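Local coordinates for protein N-acetylglucosamine 2-epimerase (Xylella fastidiosa, PDB 3GT5) that probably acts as a sugar isomerase of the N-acylglucosamine 2-epimerase family, interconverting sugar epimers or related isomers, at residues Asp9-His14 with Gly381-Val386; Gly154-Glu159 with Leu195-Val200; Leu258-Tyr263 with Glu267-Val272. All blocks are in the same frame, centred on the assembly; numbering follows the deposited sequence. Where two conformers were deposited one is given.

Interaction 1. Residues Asp9-His14 with Gly381-Val386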
loop_
_atom_site.group_PDB
_atom_site.type_symbol
_atom_site.label_atom_id
_atom_site.label_comp_id
_atom_site.label_asym_id
_atom_site.label_seq_id
_atom_site.Cartn_x
_atom_site.Cartn_y
_atom_site.Cartn_z
ATOM N N ASP A 9 -2.080 14.522 -18.267
ATOM C CA ASP A 9 -1.570 15.832 -17.883
ATOM C C ASP A 9 -1.797 16.065 -16.383
ATOM O O ASP A 9 -0.888 16.427 -15.658
ATOM C CB ASP A 9 -2.325 16.908 -18.700
ATOM C CG ASP A 9 -1.902 18.336 -18.367
ATOM O OD1 ASP A 9 -0.679 18.593 -18.267
ATOM O OD2 ASP A 9 -2.806 19.212 -18.242
ATOM N N PHE A 10 -3.024 15.853 -15.939
ATOM C CA PHE A 10 -3.357 16.037 -14.553
ATOM C C PHE A 10 -2.526 15.070 -13.692
ATOM O O PHE A 10 -1.889 15.477 -12.699
ATOM C CB PHE A 10 -4.844 15.825 -14.275
ATOM C CG PHE A 10 -5.130 15.803 -12.824
ATOM C CD1 PHE A 10 -5.159 17.008 -12.114
ATOM C CD2 PHE A 10 -5.260 14.598 -12.140
ATOM C CE1 PHE A 10 -5.321 17.027 -10.759
ATOM C CE2 PHE A 10 -5.416 14.617 -10.786
ATOM C CZ PHE A 10 -5.434 15.822 -10.086
ATOM N N LEU A 11 -2.576 13.791 -14.042
ATOM C CA LEU A 11 -1.915 12.762 -13.209
ATOM C C LEU A 11 -0.404 12.955 -13.094
ATOM O O LEU A 11 0.195 12.852 -11.997
ATOM C CB LEU A 11 -2.268 11.343 -13.703
ATOM C CG LEU A 11 -3.782 11.044 -13.657
ATOM C CD1 LEU A 11 -4.204 9.889 -14.571
ATOM C CD2 LEU A 11 -4.224 10.779 -12.226
ATOM N N ARG A 12 0.249 13.258 -14.224
ATOM C CA ARG A 12 1.684 13.486 -14.218
ATOM C C ARG A 12 2.075 14.722 -13.416
ATOM O O ARG A 12 3.038 14.693 -12.657
ATOM C CB ARG A 12 2.241 13.586 -15.660
ATOM C CG ARG A 12 2.274 12.208 -16.375
ATOM C CD ARG A 12 2.773 12.276 -17.876
ATOM N NE ARG A 12 3.797 13.318 -18.048
ATOM C CZ ARG A 12 5.127 13.158 -18.147
ATOM N NH1 ARG A 12 5.719 11.957 -18.141
ATOM N NH2 ARG A 12 5.894 14.252 -18.272
ATOM N N THR A 13 1.282 15.785 -13.567
ATOM C CA THR A 13 1.536 17.017 -12.854
ATOM C C THR A 13 1.356 16.762 -11.372
ATOM O O THR A 13 2.134 17.246 -10.582
ATOM C CB THR A 13 0.628 18.183 -13.332
ATOM O OG1 THR A 13 0.802 18.357 -14.749
ATOM C CG2 THR A 13 0.987 19.519 -12.626
ATOM N N HIS A 14 0.322 16.017 -11.005
ATOM C CA HIS A 14 0.075 15.742 -9.599
ATOM C C HIS A 14 1.201 14.941 -8.968
ATOM O O HIS A 14 1.635 15.251 -7.846
ATOM C CB HIS A 14 -1.276 15.074 -9.373
ATOM C CG HIS A 14 -1.558 14.823 -7.932
ATOM N ND1 HIS A 14 -1.569 15.842 -6.993
ATOM C CD2 HIS A 14 -1.712 13.669 -7.238
ATOM C CE1 HIS A 14 -1.782 15.321 -5.792
ATOM N NE2 HIS A 14 -1.888 14.003 -5.916
ATOM N N GLY A 381 1.274 6.246 -6.238
ATOM C CA GLY A 381 0.992 4.901 -6.772
ATOM C C GLY A 381 -0.354 4.751 -7.484
ATOM O O GLY A 381 -0.452 4.085 -8.515
ATOM N N ALA A 382 -1.403 5.334 -6.906
ATOM C CA ALA A 382 -2.674 5.378 -7.541
ATOM C C ALA A 382 -2.606 6.105 -8.886
ATOM O O ALA A 382 -3.201 5.658 -9.870
ATOM C CB ALA A 382 -3.727 6.050 -6.616
ATOM N N CYS A 383 -1.894 7.221 -8.936
ATOM C CA CYS A 383 -1.752 7.991 -10.179
ATOM C C CYS A 383 -0.952 7.199 -11.220
ATOM O O CYS A 383 -1.314 7.171 -12.397
ATOM C CB CYS A 383 -1.088 9.340 -9.928
ATOM S SG CYS A 383 -2.191 10.423 -8.977
ATOM N N HIS A 384 0.105 6.535 -10.795
ATOM C CA HIS A 384 0.885 5.698 -11.722
ATOM C C HIS A 384 0.016 4.583 -12.261
ATOM O O HIS A 384 0.106 4.232 -13.451
ATOM C CB HIS A 384 2.125 5.074 -11.063
ATOM C CG HIS A 384 3.218 6.049 -10.728
ATOM N ND1 HIS A 384 3.944 6.726 -11.686
ATOM C CD2 HIS A 384 3.744 6.421 -9.535
ATOM C CE1 HIS A 384 4.878 7.465 -11.099
ATOM N NE2 HIS A 384 4.762 7.319 -9.790
ATOM N N GLU A 385 -0.829 4.006 -11.407
ATOM C CA GLU A 385 -1.717 2.951 -11.853
ATOM C C GLU A 385 -2.745 3.480 -12.875
ATOM O O GLU A 385 -2.979 2.830 -13.871
ATOM C CB GLU A 385 -2.460 2.252 -10.695
ATOM C CG GLU A 385 -3.130 0.918 -11.133
ATOM C CD GLU A 385 -2.145 -0.013 -11.850
ATOM O OE1 GLU A 385 -1.044 -0.322 -11.276
ATOM O OE2 GLU A 385 -2.455 -0.383 -13.024
ATOM N N VAL A 386 -3.326 4.653 -12.635
ATOM C CA VAL A 386 -4.302 5.196 -13.583
ATOM C C VAL A 386 -3.617 5.497 -14.902
ATOM O O VAL A 386 -4.238 5.303 -15.964
ATOM C CB VAL A 386 -5.036 6.420 -13.067
ATOM C CG1 VAL A 386 -6.103 6.900 -14.102
ATOM C CG2 VAL A 386 -5.694 6.092 -11.707
#
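Leu11 points from helix 8-22 toward helix 377-387 and divides its two methyls between Cys383 and Val386. Its CD1 lies 3.6 Å from Val386 CG1, the two side chains crossing at about a right angle, while its CD2 sits 3.8 Å from Cys383 SG. With CG beside the backbone N and anti to the carbonyl carbon (chi1 -60°), the branch point is carried into the gap between the helices. Cys383 SG is shared: it also meets His14 CD2 at 3.7 Å, approaching the imidazole at its edge and in its plane, 85° off the ring normal. This is a sulfur-aromatic edge contact, and the ring keeps its polar end for another partner, since His14 NE2 is hydrogen-bonded to Trp354 NE1. All four touching residues are buried, and Tyr335, Trp339 and Trp343 of helix 329-346 pack against the same cluster. No hydrogen bond crosses the contact.

The far flank of helix 8-22 is different. Asp9 and Thr13, both exposed, are joined within the helix: Thr13 OG1 donates to Asp9 O over 2.7 Å. Asp9 O also takes the backbone Thr13 N (3.1 Å), so two donors grip one carbonyl. The tight side is mainly apolar, with the edge of one imidazole, and the exposed flank carries polar Asp9 and Thr13. Over these short segments the axes run roughly antiparallel (149°) and approach to 9.5 Å. Joining a helix near the N-terminus to one near the C-terminus, this packing closes the ring of helices in the (alpha/alpha)6 barrel characteristic of the N-acylglucosamine 2-epimerase family.

Interaction 2. Residues Gly154-Glu159 with Leu195-Val200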
loop_
_atom_site.group_PDB
_atom_site.type_symbol
_atom_site.label_atom_id
_atom_site.label_comp_id
_atom_site.label_asym_id
_atom_site.label_seq_id
_atom_site.Cartn_x
_atom_site.Cartn_y
_atom_site.Cartn_z
ATOM N N GLY A 154 -2.539 -21.630 1.909
ATOM C CA GLY A 154 -2.265 -20.767 0.749
ATOM C C GLY A 154 -2.060 -19.294 1.095
ATOM O O GLY A 154 -2.339 -18.399 0.273
ATOM N N LEU A 155 -1.619 -19.066 2.330
ATOM C CA LEU A 155 -1.369 -17.729 2.894
ATOM C C LEU A 155 -0.130 -17.643 3.794
ATOM O O LEU A 155 0.278 -18.647 4.404
ATOM C CB LEU A 155 -2.605 -17.303 3.705
ATOM C CG LEU A 155 -3.891 -17.152 2.926
ATOM C CD1 LEU A 155 -5.115 -17.141 3.850
ATOM C CD2 LEU A 155 -3.812 -15.891 2.068
ATOM N N TYR A 156 0.441 -16.434 3.943
ATOM C CA TYR A 156 1.577 -16.194 4.792
ATOM C C TYR A 156 1.114 -15.903 6.216
ATOM O O TYR A 156 0.096 -15.200 6.435
ATOM C CB TYR A 156 2.420 -15.001 4.280
ATOM C CG TYR A 156 3.088 -15.278 2.946
ATOM C CD1 TYR A 156 4.305 -15.960 2.867
ATOM C CD2 TYR A 156 2.492 -14.884 1.760
ATOM C CE1 TYR A 156 4.879 -16.243 1.630
ATOM C CE2 TYR A 156 3.082 -15.143 0.543
ATOM C CZ TYR A 156 4.261 -15.797 0.485
ATOM O OH TYR A 156 4.796 -16.022 -0.756
ATOM N N LYS A 157 1.893 -16.417 7.157
ATOM C CA LYS A 157 1.793 -16.042 8.572
ATOM C C LYS A 157 2.272 -14.619 8.763
ATOM O O LYS A 157 2.998 -14.086 7.925
ATOM C CB LYS A 157 2.627 -17.008 9.414
ATOM C CG LYS A 157 2.185 -18.458 9.204
ATOM C CD LYS A 157 2.842 -19.432 10.176
ATOM C CE LYS A 157 4.342 -19.446 10.033
ATOM N NZ LYS A 157 4.894 -20.749 10.494
ATOM N N ASP A 158 1.908 -13.999 9.875
ATOM C CA ASP A 158 2.148 -12.549 9.991
ATOM C C ASP A 158 3.420 -12.092 10.686
ATOM O O ASP A 158 4.075 -11.159 10.242
ATOM C CB ASP A 158 0.975 -11.907 10.685
ATOM C CG ASP A 158 0.552 -10.634 10.013
ATOM O OD1 ASP A 158 0.897 -9.556 10.562
ATOM O OD2 ASP A 158 -0.129 -10.722 8.951
ATOM N N GLU A 159 3.738 -12.669 11.842
ATOM C CA GLU A 159 4.663 -12.003 12.738
ATOM C C GLU A 159 5.469 -13.033 13.546
ATOM O O GLU A 159 4.877 -13.899 14.142
ATOM C CB GLU A 159 3.910 -11.093 13.713
ATOM C CG GLU A 159 4.833 -10.333 14.690
ATOM C CD GLU A 159 4.103 -9.713 15.859
ATOM O OE1 GLU A 159 2.942 -9.267 15.671
ATOM O OE2 GLU A 159 4.723 -9.637 16.959
ATOM N N LEU A 195 3.721 -14.347 -10.252
ATOM C CA LEU A 195 2.355 -14.084 -10.691
ATOM C C LEU A 195 1.368 -15.117 -10.124
ATOM O O LEU A 195 0.251 -14.780 -9.680
ATOM C CB LEU A 195 2.289 -14.087 -12.216
ATOM C CG LEU A 195 0.940 -13.849 -12.839
ATOM C CD1 LEU A 195 0.314 -12.475 -12.352
ATOM C CD2 LEU A 195 1.030 -13.975 -14.440
ATOM N N GLU A 196 1.819 -16.381 -10.108
ATOM C CA GLU A 196 0.971 -17.451 -9.630
ATOM C C GLU A 196 0.757 -17.365 -8.104
ATOM O O GLU A 196 -0.351 -17.633 -7.609
ATOM C CB GLU A 196 1.518 -18.802 -10.045
ATOM C CG GLU A 196 1.496 -18.952 -11.597
ATOM C CD GLU A 196 0.161 -19.238 -12.276
ATOM O OE1 GLU A 196 -0.893 -19.437 -11.617
ATOM O OE2 GLU A 196 0.170 -19.268 -13.547
ATOM N N ARG A 197 1.770 -16.950 -7.392
ATOM C CA ARG A 197 1.621 -16.763 -5.933
ATOM C C ARG A 197 0.682 -15.607 -5.675
ATOM O O ARG A 197 -0.144 -15.650 -4.742
ATOM C CB ARG A 197 2.965 -16.567 -5.287
ATOM C CG ARG A 197 2.947 -16.359 -3.795
ATOM C CD ARG A 197 2.297 -17.492 -3.042
ATOM N NE ARG A 197 2.879 -18.798 -3.320
ATOM C CZ ARG A 197 3.911 -19.346 -2.687
ATOM N NH1 ARG A 197 4.589 -18.708 -1.734
ATOM N NH2 ARG A 197 4.289 -20.579 -3.038
ATOM N N ALA A 198 0.810 -14.547 -6.463
ATOM C CA ALA A 198 -0.167 -13.433 -6.327
ATOM C C ALA A 198 -1.586 -13.880 -6.504
ATOM O O ALA A 198 -2.504 -13.473 -5.760
ATOM C CB ALA A 198 0.168 -12.271 -7.321
ATOM N N LEU A 199 -1.825 -14.740 -7.497
ATOM C CA LEU A 199 -3.161 -15.230 -7.763
ATOM C C LEU A 199 -3.697 -16.090 -6.642
ATOM O O LEU A 199 -4.898 -15.981 -6.338
ATOM C CB LEU A 199 -3.228 -16.011 -9.097
ATOM C CG LEU A 199 -4.648 -16.475 -9.484
ATOM C CD1 LEU A 199 -5.594 -15.307 -9.764
ATOM C CD2 LEU A 199 -4.580 -17.503 -10.693
ATOM N N VAL A 200 -2.858 -16.987 -6.110
ATOM C CA VAL A 200 -3.238 -17.849 -4.957
ATOM C C VAL A 200 -3.688 -16.963 -3.759
ATOM O O VAL A 200 -4.766 -17.185 -3.185
ATOM C CB VAL A 200 -2.115 -18.796 -4.498
ATOM C CG1 VAL A 200 -2.504 -19.520 -3.153
ATOM C CG2 VAL A 200 -1.764 -19.841 -5.583
#
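Tyr156 and Arg197 supply the polar part of this contact through one hydrogen bond. Arg197 NH1 donates to Tyr156 OH over 2.9 Å with an N-H...O angle of 150°, so the bond is moderately bent. The hydroxyl lies close to the guanidinium plane, at its edge, whereas the phenol ring is turned 53° from that plane. Arg197 reaches this position by folding: its chain bends at chi2 and chi3, bringing the aliphatic stem back beside the same oxygen, with CG 3.6 Å and CD 3.7 Å from Tyr156 OH.

A salt bridge from outside the two segments probably offsets the charge of Arg197. The same NH1 pairs in this way with Glu145 of helix 133-147, so this nitrogen serves both a carboxylate and a phenol, which probably fixes the rotation of the guanidinium. The carboxylate is its stronger partner.

An aromatic neighbour, Trp149, joins the pair: it makes a cation-pi interaction with Arg197 and also meets the Tyr156 ring. Met178 and Met182 of helix 172-189 touch the tyrosine as well.

Van der Waals contact makes up the remainder. Val200 CG1 rests 3.6 Å from Gly154 O and 4.1 Å from Gly154 CA. Gly154 has a positive phi (69°) immediately ahead of the strand, and its buried carbonyl oxygen finds no polar partner in the model, facing a methyl here.

The contact therefore seats the start of strand 155-160, part of an antiparallel sheet, against helix 192-211. Such sheets, built from loops between the helices, accompany the (alpha/alpha)6 barrel in the N-acylglucosamine 2-epimerase family.

Interaction 3. Residues Leu258-Tyr263 with Glu267-Val272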
loop_
_atom_site.group_PDB
_atom_site.type_symbol
_atom_site.label_atom_id
_atom_site.label_comp_id
_atom_site.label_asym_id
_atom_site.label_seq_id
_atom_site.Cartn_x
_atom_site.Cartn_y
_atom_site.Cartn_z
ATOM N N LEU A 258 -7.976 -6.451 -10.613
ATOM C CA LEU A 258 -7.983 -5.926 -11.987
ATOM C C LEU A 258 -6.557 -5.881 -12.604
ATOM O O LEU A 258 -6.410 -5.999 -13.821
ATOM C CB LEU A 258 -8.651 -4.544 -12.078
ATOM C CG LEU A 258 -10.169 -4.571 -12.306
ATOM C CD1 LEU A 258 -10.588 -4.932 -13.771
ATOM C CD2 LEU A 258 -10.853 -5.482 -11.356
ATOM N N ILE A 259 -5.545 -5.757 -11.786
ATOM C CA ILE A 259 -4.153 -5.889 -12.274
ATOM C C ILE A 259 -3.909 -7.376 -12.605
ATOM O O ILE A 259 -3.347 -7.688 -13.644
ATOM C CB ILE A 259 -3.139 -5.375 -11.267
ATOM C CG1 ILE A 259 -3.319 -3.858 -11.063
ATOM C CG2 ILE A 259 -1.689 -5.678 -11.762
ATOM C CD1 ILE A 259 -2.517 -3.268 -9.929
ATOM N N LEU A 260 -4.393 -8.284 -11.767
ATOM C CA LEU A 260 -4.267 -9.710 -12.083
ATOM C C LEU A 260 -4.953 -10.053 -13.395
ATOM O O LEU A 260 -4.434 -10.856 -14.181
ATOM C CB LEU A 260 -4.821 -10.573 -10.970
ATOM C CG LEU A 260 -3.883 -10.736 -9.780
ATOM C CD1 LEU A 260 -4.687 -11.090 -8.521
ATOM C CD2 LEU A 260 -2.806 -11.821 -10.055
ATOM N N ASP A 261 -6.108 -9.422 -13.644
ATOM C CA ASP A 261 -6.932 -9.696 -14.835
ATOM C C ASP A 261 -6.219 -9.290 -16.140
ATOM O O ASP A 261 -6.550 -9.776 -17.250
ATOM C CB ASP A 261 -8.257 -8.961 -14.680
ATOM C CG ASP A 261 -9.154 -9.052 -15.900
ATOM O OD1 ASP A 261 -9.797 -10.098 -16.107
ATOM O OD2 ASP A 261 -9.257 -8.032 -16.643
ATOM N N ARG A 262 -5.317 -8.351 -16.018
ATOM C CA ARG A 262 -4.433 -7.932 -17.097
ATOM C C ARG A 262 -3.430 -9.025 -17.518
ATOM O O ARG A 262 -3.062 -9.122 -18.711
ATOM C CB ARG A 262 -3.721 -6.650 -16.656
ATOM C CG ARG A 262 -3.243 -5.725 -17.713
ATOM C CD ARG A 262 -2.391 -4.591 -17.066
ATOM N NE ARG A 262 -3.250 -3.624 -16.377
ATOM C CZ ARG A 262 -2.907 -2.811 -15.377
ATOM N NH1 ARG A 262 -1.696 -2.806 -14.847
ATOM N NH2 ARG A 262 -3.822 -1.994 -14.890
ATOM N N TYR A 263 -2.978 -9.834 -16.553
ATOM C CA TYR A 263 -1.898 -10.801 -16.770
ATOM C C TYR A 263 -2.377 -12.248 -16.794
ATOM O O TYR A 263 -1.640 -13.143 -17.246
ATOM C CB TYR A 263 -0.827 -10.647 -15.683
ATOM C CG TYR A 263 -0.164 -9.304 -15.669
ATOM C CD1 TYR A 263 0.393 -8.767 -16.817
ATOM C CD2 TYR A 263 -0.111 -8.555 -14.500
ATOM C CE1 TYR A 263 0.978 -7.532 -16.802
ATOM C CE2 TYR A 263 0.482 -7.328 -14.479
ATOM C CZ TYR A 263 1.010 -6.821 -15.621
ATOM O OH TYR A 263 1.583 -5.601 -15.555
ATOM N N GLU A 267 -12.109 -16.116 -15.203
ATOM C CA GLU A 267 -13.380 -15.386 -15.216
ATOM C C GLU A 267 -13.700 -14.712 -13.889
ATOM O O GLU A 267 -14.416 -13.709 -13.869
ATOM C CB GLU A 267 -14.564 -16.294 -15.655
ATOM N N TRP A 268 -13.172 -15.238 -12.788
ATOM C CA TRP A 268 -13.668 -14.807 -11.479
ATOM C C TRP A 268 -13.184 -13.440 -10.994
ATOM O O TRP A 268 -13.839 -12.826 -10.138
ATOM C CB TRP A 268 -13.416 -15.856 -10.411
ATOM C CG TRP A 268 -12.019 -16.090 -10.029
ATOM C CD1 TRP A 268 -11.195 -17.063 -10.496
ATOM C CD2 TRP A 268 -11.257 -15.365 -9.040
ATOM N NE1 TRP A 268 -9.976 -16.999 -9.856
ATOM C CE2 TRP A 268 -10.000 -15.977 -8.949
ATOM C CE3 TRP A 268 -11.553 -14.310 -8.167
ATOM C CZ2 TRP A 268 -9.025 -15.544 -8.051
ATOM C CZ3 TRP A 268 -10.581 -13.875 -7.298
ATOM C CH2 TRP A 268 -9.337 -14.490 -7.241
ATOM N N LEU A 269 -12.084 -12.927 -11.541
ATOM C CA LEU A 269 -11.470 -11.729 -10.971
ATOM C C LEU A 269 -12.374 -10.476 -11.001
ATOM O O LEU A 269 -12.560 -9.810 -9.966
ATOM C CB LEU A 269 -10.147 -11.447 -11.688
ATOM C CG LEU A 269 -9.094 -12.552 -11.546
ATOM C CD1 LEU A 269 -7.957 -12.350 -12.653
ATOM C CD2 LEU A 269 -8.529 -12.614 -10.135
ATOM N N VAL A 270 -12.935 -10.174 -12.159
ATOM C CA VAL A 270 -13.701 -8.934 -12.326
ATOM C C VAL A 270 -14.981 -8.953 -11.489
ATOM O O VAL A 270 -15.218 -7.992 -10.791
ATOM C CB VAL A 270 -13.925 -8.549 -13.807
ATOM C CG1 VAL A 270 -14.785 -7.250 -13.905
ATOM C CG2 VAL A 270 -12.618 -8.374 -14.508
ATOM N N PRO A 271 -15.807 -10.024 -11.540
ATOM C CA PRO A 271 -17.022 -10.008 -10.730
ATOM C C PRO A 271 -16.722 -9.869 -9.222
ATOM O O PRO A 271 -17.471 -9.193 -8.469
ATOM C CB PRO A 271 -17.684 -11.368 -11.019
ATOM C CG PRO A 271 -17.093 -11.841 -12.259
ATOM C CD PRO A 271 -15.785 -11.166 -12.487
ATOM N N VAL A 272 -15.654 -10.515 -8.763
ATOM C CA VAL A 272 -15.269 -10.365 -7.345
ATOM C C VAL A 272 -14.849 -8.921 -7.042
ATOM O O VAL A 272 -15.292 -8.336 -6.042
ATOM C CB VAL A 272 -14.207 -11.386 -6.917
ATOM C CG1 VAL A 272 -13.637 -11.064 -5.530
ATOM C CG2 VAL A 272 -14.760 -12.802 -6.925
HETATM O O HOH W 1 -11.806 -11.642 -14.854
#
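Leu269 CD1 makes the closest approach, coming to 3.6 Å from Asp261 CA and resting on backbone as much as side chain. The same methyl is 4.0 Å from both Leu260 CB and Asp261 CB, so it nestles against one turn of helix 247-263. Beside it, Val270 CG2 packs against the carboxylate of Asp261, 3.7 Å from OD1, and meets Leu258 CD1 at 4.1 Å with the two side chains nearly perpendicular. Asp261 CG is anti to the backbone N (chi1 175°), which carries the acid group across to this valine.

Apolar contact is supplemented by a water. Water 1, its O hydrogen-bonded 2.8 Å from Asp261 OD1, also accepts from Val270 N at 3.3 Å, bridging the Asp261 side chain to the Val270 amide across the contact. These contacts lie at the turn of a helical hairpin: helices 247-263 and 269-284 are joined by a short connection, and both belong to the (alpha/alpha)6 barrel.

Farther out, Asp261 OD2 forms a salt bridge with Arg325 of helix 309-326, which holds the second oxygen while OD1 faces the water. Leu258 packs on Leu321 and Arg325 of that helix. Leu260 touches Ala202 of helix 192-211, and Leu269 is backed by Leu257 and by the Trp268 ring, over one face of which its CD2 lies.

In the fold
Interactions 1 and 3 are buried, mainly apolar helix-helix contacts, the first without any hydrogen bond across it and the second with one bridging water; interaction 2, only partly buried, sets a strand against a helix and relies on an arginine-phenol bond. The three draw on six different elements: interaction 1 joins helices from near the chain ends, while interaction 3 joins successive ones. Interactions 1 and 3 touch through a salt bridge, Glu385 OE2 to Arg262 NH2 at 2.8 Å. Interactions 2 and 3 meet apolarly, Leu199 CD1 lying 3.8 Å from Trp268 CZ2. Interactions 1 and 2 do not touch; their centres are about 29 Å apart, on opposite sides of the chain's centre.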